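Local coordinates for protein arginase, mitochondrial (Medicago truncatula, PDB 6VSS) that hydrolyses L-arginine to urea and L-ornithine with a pair of manganese ions, and also converts agmatine to putrescine, at residues G72-F77 with G157-I162; G280-E285 with V310-P315. All blocks are in the same frame, centred on the assembly; numbering follows the deposited sequence.

Contact 1: residues G72-F77 with G157-I162; sequences GHHSSF and GGDHSI. With MN (manganese (II) ion), chain J.
D159 turns OD2 to H74 and S75 of the 72-77 loop and keeps OD1 for its own segment. Hydrogen bonding across the contact gathers on OD2: the backbone N of H74 reaches D159 OD2 at 3.0 Å, a weak bond bent to 130°. The hydroxyl S75 OG lies 3.1 Å from D159 OD2 and 3.1 Å from G72 O, so its single proton has two acceptors to choose between. The loop bends here in a type I turn, G72 to S75.

Within 157-162 the other oxygen is gripped twice. S161 N bonds to D159 OD1 nearly along the C-O direction, closing an Asx turn, and S161 OG meets the syn lone pair of the same D159 OD1 in a short bond. This turn follows strand 151-157 at the manganese end of the arginase alpha/beta fold and leads into a 3-10 turn, where H160 ND1 binds manganese at 2.2 Å; D184, D188 and D269 bind the same ion.

A further van der Waals contact joins H74 and S161. With CG anti to its carbonyl carbon (chi1 -76°), the H74 ring presents its CD2 edge to S161 OG, 3.3 Å away and near the ring plane, while N196 and D131 adjoin H74 from outside.

Contact 2: residues G280-E285 with V310-P315; sequences GVSHHE and VVEYNP
N314 joins the two segments twice, once through its backbone and once through its amide. Its N donates to G280 O over 3.0 Å in an almost straight bond (172°), approaching from above the carbonyl plane. Its ND2 donates to S282 OG, also at 3.0 Å, with the hydroxyl close to the amide plane; S282 OG also hydrogen-bonds H78 O. Having CG anti to the backbone N (chi1 -173°) carries the amide across to S282, and CB packs on the V281 backbone, 3.9 Å from V281 CA. Beside this grip the Y313 ring turns an edge to the loop, CD1 standing 3.3 Å from G280 O. With an alanine in place of N314 the amide is gone, and S282 OG would probably lose one of these two bonds, left without its donor from this segment.

Toward E312 the fit is looser and water does the joining. The nearest direct approaches of its carboxylate to the loop are S282 CB and H283 CD2, the latter 4.4 Å from E312 OE2. One water accepts from S282 N and lies within hydrogen-bonding distance of E312 O and, at 2.6 Å, of E312 OE2; a second accepts from H283 N and sits farther from E312 OE2. The other oxygen, OE1, accepts from H160 N and H200 ND1, which anchors this glutamate, a probable substrate-binding residue, in the active site.

H283 ND1 bonds to S96 O of the second subunit, so the loop also lies at a subunit interface. Strand 305-311 delivers E312 between strands 151-157 and 264-269, whereas the Y313 side chain packs against helices 84-92 and 323-339.

In the fold
From the N terminus, the chain leaves strand 63-69 through loop 72-77, and contact 1 closes when the chain returns at the end of strand 151-157, 80 residues later. Contact 2 opens only afterwards: loop 280-285, past strand 264-269, meets the end of strand 305-311. The two closures therefore run in series, neither nested nor crossing. In space the centres of contacts 1 and 2 are about 10 Å apart, and strands 151-157 and 305-311 are neighbours in the parallel sheet. The glutamate of contact 2 is shared with contact 1, its backbone N meeting G158 O, while F77 packs on S282. Together they bring loops from distant parts of the chain to the manganese site.

Contact 1: residues G72-F77 with G157-I162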
loop_
_atom_site.group_PDB
_atom_site.type_symbol
_atom_site.label_atom_id
_atom_site.label_comp_id
_atom_site.label_asym_id
_atom_site.label_seq_id
_atom_site.Cartn_x
_atom_site.Cartn_y
_atom_site.Cartn_z
ATOM N N GLY B 72 -0.891 -23.179 9.578
ATOM C CA GLY B 72 -0.603 -22.752 8.196
ATOM C C GLY B 72 0.286 -23.735 7.510
ATOM O O GLY B 72 0.459 -23.590 6.279
ATOM N N HIS B 73 0.804 -24.744 8.231
ATOM C CA HIS B 73 1.946 -25.523 7.683
ATOM C C HIS B 73 1.468 -26.534 6.617
ATOM O O HIS B 73 2.312 -27.267 6.066
ATOM C CB HIS B 73 2.805 -26.126 8.789
ATOM C CG HIS B 73 2.172 -27.274 9.505
ATOM N ND1 HIS B 73 1.268 -27.082 10.507
ATOM C CD2 HIS B 73 2.375 -28.609 9.392
ATOM C CE1 HIS B 73 0.885 -28.261 10.959
ATOM N NE2 HIS B 73 1.577 -29.233 10.301
ATOM N N HIS B 74 0.174 -26.614 6.361
ATOM C CA HIS B 74 -0.402 -27.579 5.391
ATOM C C HIS B 74 -0.676 -26.849 4.080
ATOM O O HIS B 74 -1.105 -27.494 3.154
ATOM C CB HIS B 74 -1.638 -28.291 6.002
ATOM C CG HIS B 74 -1.257 -29.328 6.998
ATOM N ND1 HIS B 74 -0.055 -30.026 6.916
ATOM C CD2 HIS B 74 -1.861 -29.761 8.125
ATOM C CE1 HIS B 74 0.050 -30.861 7.927
ATOM N NE2 HIS B 74 -1.040 -30.709 8.702
ATOM N N SER B 75 -0.461 -25.537 4.026
ATOM C CA SER B 75 -0.708 -24.704 2.823
ATOM C C SER B 75 0.373 -25.000 1.773
ATOM O O SER B 75 1.544 -25.275 2.139
ATOM C CB SER B 75 -0.767 -23.245 3.163
ATOM O OG SER B 75 -1.698 -22.974 4.190
ATOM N N SER B 76 0.003 -24.906 0.508
ATOM C CA SER B 76 0.841 -25.263 -0.660
ATOM C C SER B 76 1.693 -24.049 -1.080
ATOM O O SER B 76 2.766 -24.263 -1.650
ATOM C CB SER B 76 -0.063 -25.739 -1.785
ATOM O OG SER B 76 -1.231 -24.926 -1.844
ATOM N N PHE B 77 1.262 -22.823 -0.760
ATOM C CA PHE B 77 1.874 -21.587 -1.327
ATOM C C PHE B 77 2.277 -20.639 -0.201
ATOM O O PHE B 77 3.375 -20.129 -0.277
ATOM C CB PHE B 77 0.905 -20.979 -2.347
ATOM C CG PHE B 77 1.216 -19.593 -2.855
ATOM C CD1 PHE B 77 2.281 -19.375 -3.720
ATOM C CD2 PHE B 77 0.429 -18.505 -2.480
ATOM C CE1 PHE B 77 2.557 -18.093 -4.177
ATOM C CE2 PHE B 77 0.713 -17.231 -2.939
ATOM C CZ PHE B 77 1.762 -17.030 -3.796
ATOM N N GLY B 157 -9.842 -20.916 11.217
ATOM C CA GLY B 157 -8.543 -21.331 10.650
ATOM C C GLY B 157 -7.693 -20.087 10.472
ATOM O O GLY B 157 -8.166 -18.955 10.642
ATOM N N GLY B 158 -6.447 -20.313 10.071
ATOM C CA GLY B 158 -5.985 -21.639 9.738
ATOM C C GLY B 158 -6.259 -21.964 8.289
ATOM O O GLY B 158 -7.235 -21.462 7.726
ATOM N N ASP B 159 -5.433 -22.812 7.703
ATOM C CA ASP B 159 -5.642 -23.320 6.320
ATOM C C ASP B 159 -6.682 -24.434 6.323
ATOM O O ASP B 159 -7.145 -24.898 7.411
ATOM C CB ASP B 159 -4.304 -23.674 5.716
ATOM C CG ASP B 159 -3.763 -25.006 6.188
ATOM O OD1 ASP B 159 -4.596 -25.859 6.464
ATOM O OD2 ASP B 159 -2.482 -25.154 6.207
ATOM N N HIS B 160 -7.111 -24.837 5.134
ATOM C CA HIS B 160 -8.341 -25.611 5.007
ATOM C C HIS B 160 -8.130 -27.031 5.535
ATOM O O HIS B 160 -9.135 -27.660 5.726
ATOM C CB HIS B 160 -8.917 -25.513 3.584
ATOM C CG HIS B 160 -10.403 -25.523 3.616
ATOM N ND1 HIS B 160 -11.194 -25.009 2.609
ATOM C CD2 HIS B 160 -11.249 -26.061 4.517
ATOM C CE1 HIS B 160 -12.466 -25.130 2.978
ATOM N NE2 HIS B 160 -12.523 -25.794 4.109
ATOM N N SER B 161 -6.906 -27.487 5.795
ATOM C CA SER B 161 -6.585 -28.877 6.245
ATOM C C SER B 161 -7.355 -29.217 7.525
ATOM O O SER B 161 -7.645 -30.458 7.794
ATOM C CB SER B 161 -5.106 -29.061 6.474
ATOM O OG SER B 161 -4.623 -28.158 7.451
ATOM N N ILE B 162 -7.662 -28.190 8.295
ATOM C CA ILE B 162 -8.243 -28.352 9.653
ATOM C C ILE B 162 -9.671 -28.919 9.544
ATOM O O ILE B 162 -10.127 -29.614 10.474
ATOM C CB ILE B 162 -8.169 -27.020 10.430
ATOM C CG1 ILE B 162 -9.092 -25.967 9.826
ATOM C CG2 ILE B 162 -6.745 -26.505 10.544
ATOM C CD1 ILE B 162 -9.256 -24.819 10.703
HETATM MN MN MN J . -10.295 -24.717 0.635
HETATM O O HOH W 1 -9.079 -24.457 -1.013
#

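Contact 2: residues G280-E285 with V310-P315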
loop_
_atom_site.group_PDB
_atom_site.type_symbol
_atom_site.label_atom_id
_atom_site.label_comp_id
_atom_site.label_asym_id
_atom_site.label_seq_id
_atom_site.Cartn_x
_atom_site.Cartn_y
_atom_site.Cartn_z
ATOM N N GLY B 280 -7.108 -10.789 1.107
ATOM C CA GLY B 280 -6.332 -11.418 2.177
ATOM C C GLY B 280 -6.470 -12.923 2.142
ATOM O O GLY B 280 -7.047 -13.444 3.059
ATOM N N VAL B 281 -6.006 -13.591 1.079
ATOM C CA VAL B 281 -5.997 -15.086 0.989
ATOM C C VAL B 281 -4.689 -15.521 0.334
ATOM O O VAL B 281 -4.110 -14.694 -0.391
ATOM C CB VAL B 281 -7.200 -15.614 0.170
ATOM C CG1 VAL B 281 -8.525 -15.280 0.844
ATOM C CG2 VAL B 281 -7.227 -15.105 -1.255
ATOM N N SER B 282 -4.288 -16.776 0.483
ATOM C CA SER B 282 -3.114 -17.356 -0.209
ATOM C C SER B 282 -3.366 -17.558 -1.724
ATOM O O SER B 282 -2.436 -17.300 -2.503
ATOM C CB SER B 282 -2.699 -18.661 0.483
ATOM O OG SER B 282 -2.240 -18.398 1.810
ATOM N N HIS B 283 -4.556 -17.952 -2.160
ATOM C CA HIS B 283 -4.793 -18.365 -3.562
ATOM C C HIS B 283 -5.786 -17.398 -4.173
ATOM O O HIS B 283 -6.948 -17.685 -4.117
ATOM C CB HIS B 283 -5.313 -19.816 -3.593
ATOM C CG HIS B 283 -4.327 -20.744 -3.000
ATOM N ND1 HIS B 283 -3.304 -21.298 -3.750
ATOM C CD2 HIS B 283 -4.133 -21.142 -1.722
ATOM C CE1 HIS B 283 -2.539 -22.045 -2.964
ATOM N NE2 HIS B 283 -3.016 -21.958 -1.705
ATOM N N HIS B 284 -5.342 -16.313 -4.769
ATOM C CA HIS B 284 -6.238 -15.428 -5.551
ATOM C C HIS B 284 -6.826 -16.212 -6.761
ATOM O O HIS B 284 -6.050 -16.763 -7.527
ATOM C CB HIS B 284 -5.505 -14.172 -5.972
ATOM C CG HIS B 284 -5.199 -13.254 -4.866
ATOM N ND1 HIS B 284 -4.036 -12.515 -4.832
ATOM C CD2 HIS B 284 -5.872 -12.918 -3.757
ATOM C CE1 HIS B 284 -3.975 -11.838 -3.717
ATOM N NE2 HIS B 284 -5.103 -12.030 -3.059
ATOM N N GLU B 285 -8.153 -16.295 -6.928
ATOM C CA GLU B 285 -8.764 -16.946 -8.131
ATOM C C GLU B 285 -9.822 -16.003 -8.685
ATOM O O GLU B 285 -10.948 -16.011 -8.214
ATOM C CB GLU B 285 -9.416 -18.296 -7.783
ATOM C CG GLU B 285 -8.476 -19.297 -7.149
ATOM C CD GLU B 285 -7.474 -19.944 -8.090
ATOM O OE1 GLU B 285 -7.661 -19.790 -9.325
ATOM O OE2 GLU B 285 -6.487 -20.604 -7.573
ATOM N N VAL B 310 -14.471 -21.068 9.361
ATOM C CA VAL B 310 -14.056 -19.984 8.449
ATOM C C VAL B 310 -12.537 -20.043 8.335
ATOM O O VAL B 310 -11.908 -19.855 9.356
ATOM C CB VAL B 310 -14.565 -18.624 8.920
ATOM C CG1 VAL B 310 -14.142 -17.542 7.928
ATOM C CG2 VAL B 310 -16.075 -18.660 9.074
ATOM N N VAL B 311 -12.021 -20.394 7.138
ATOM C CA VAL B 311 -10.610 -20.754 6.871
ATOM C C VAL B 311 -10.014 -19.895 5.769
ATOM O O VAL B 311 -10.797 -19.293 5.043
ATOM C CB VAL B 311 -10.498 -22.239 6.538
ATOM C CG1 VAL B 311 -11.033 -23.043 7.721
ATOM C CG2 VAL B 311 -11.206 -22.630 5.262
ATOM N N GLU B 312 -8.673 -19.853 5.773
ATOM C CA GLU B 312 -7.819 -19.384 4.687
ATOM C C GLU B 312 -7.853 -17.835 4.659
ATOM O O GLU B 312 -7.209 -17.271 3.757
ATOM C CB GLU B 312 -8.273 -19.982 3.342
ATOM C CG GLU B 312 -7.975 -21.468 3.146
ATOM C CD GLU B 312 -6.555 -21.914 2.857
ATOM O OE1 GLU B 312 -6.243 -23.115 3.149
ATOM O OE2 GLU B 312 -5.745 -21.083 2.419
ATOM N N TYR B 313 -8.388 -17.131 5.679
ATOM C CA TYR B 313 -8.027 -15.698 5.845
ATOM C C TYR B 313 -6.502 -15.659 6.109
ATOM O O TYR B 313 -6.033 -16.359 7.007
ATOM C CB TYR B 313 -8.787 -14.954 6.950
ATOM C CG TYR B 313 -8.226 -13.580 7.218
ATOM C CD1 TYR B 313 -7.899 -12.723 6.178
ATOM C CD2 TYR B 313 -8.012 -13.111 8.510
ATOM C CE1 TYR B 313 -7.394 -11.449 6.419
ATOM C CE2 TYR B 313 -7.458 -11.861 8.761
ATOM C CZ TYR B 313 -7.180 -11.010 7.714
ATOM O OH TYR B 313 -6.697 -9.734 7.955
ATOM N N ASN B 314 -5.769 -14.849 5.328
ATOM C CA ASN B 314 -4.300 -14.656 5.433
ATOM C C ASN B 314 -4.056 -13.173 5.671
ATOM O O ASN B 314 -3.968 -12.374 4.739
ATOM C CB ASN B 314 -3.651 -15.188 4.145
ATOM C CG ASN B 314 -2.136 -15.182 4.219
ATOM O OD1 ASN B 314 -1.577 -14.450 5.036
ATOM N ND2 ASN B 314 -1.483 -15.995 3.383
ATOM N N PRO B 315 -3.859 -12.748 6.926
ATOM C CA PRO B 315 -3.618 -11.343 7.217
ATOM C C PRO B 315 -2.318 -10.776 6.628
ATOM O O PRO B 315 -2.247 -9.615 6.395
ATOM C CB PRO B 315 -3.563 -11.269 8.755
ATOM C CG PRO B 315 -3.570 -12.670 9.264
ATOM C CD PRO B 315 -3.879 -13.598 8.119
HETATM O O HOH W 2 -4.966 -18.582 2.729
HETATM O O HOH W 3 -6.461 -19.258 -0.198
#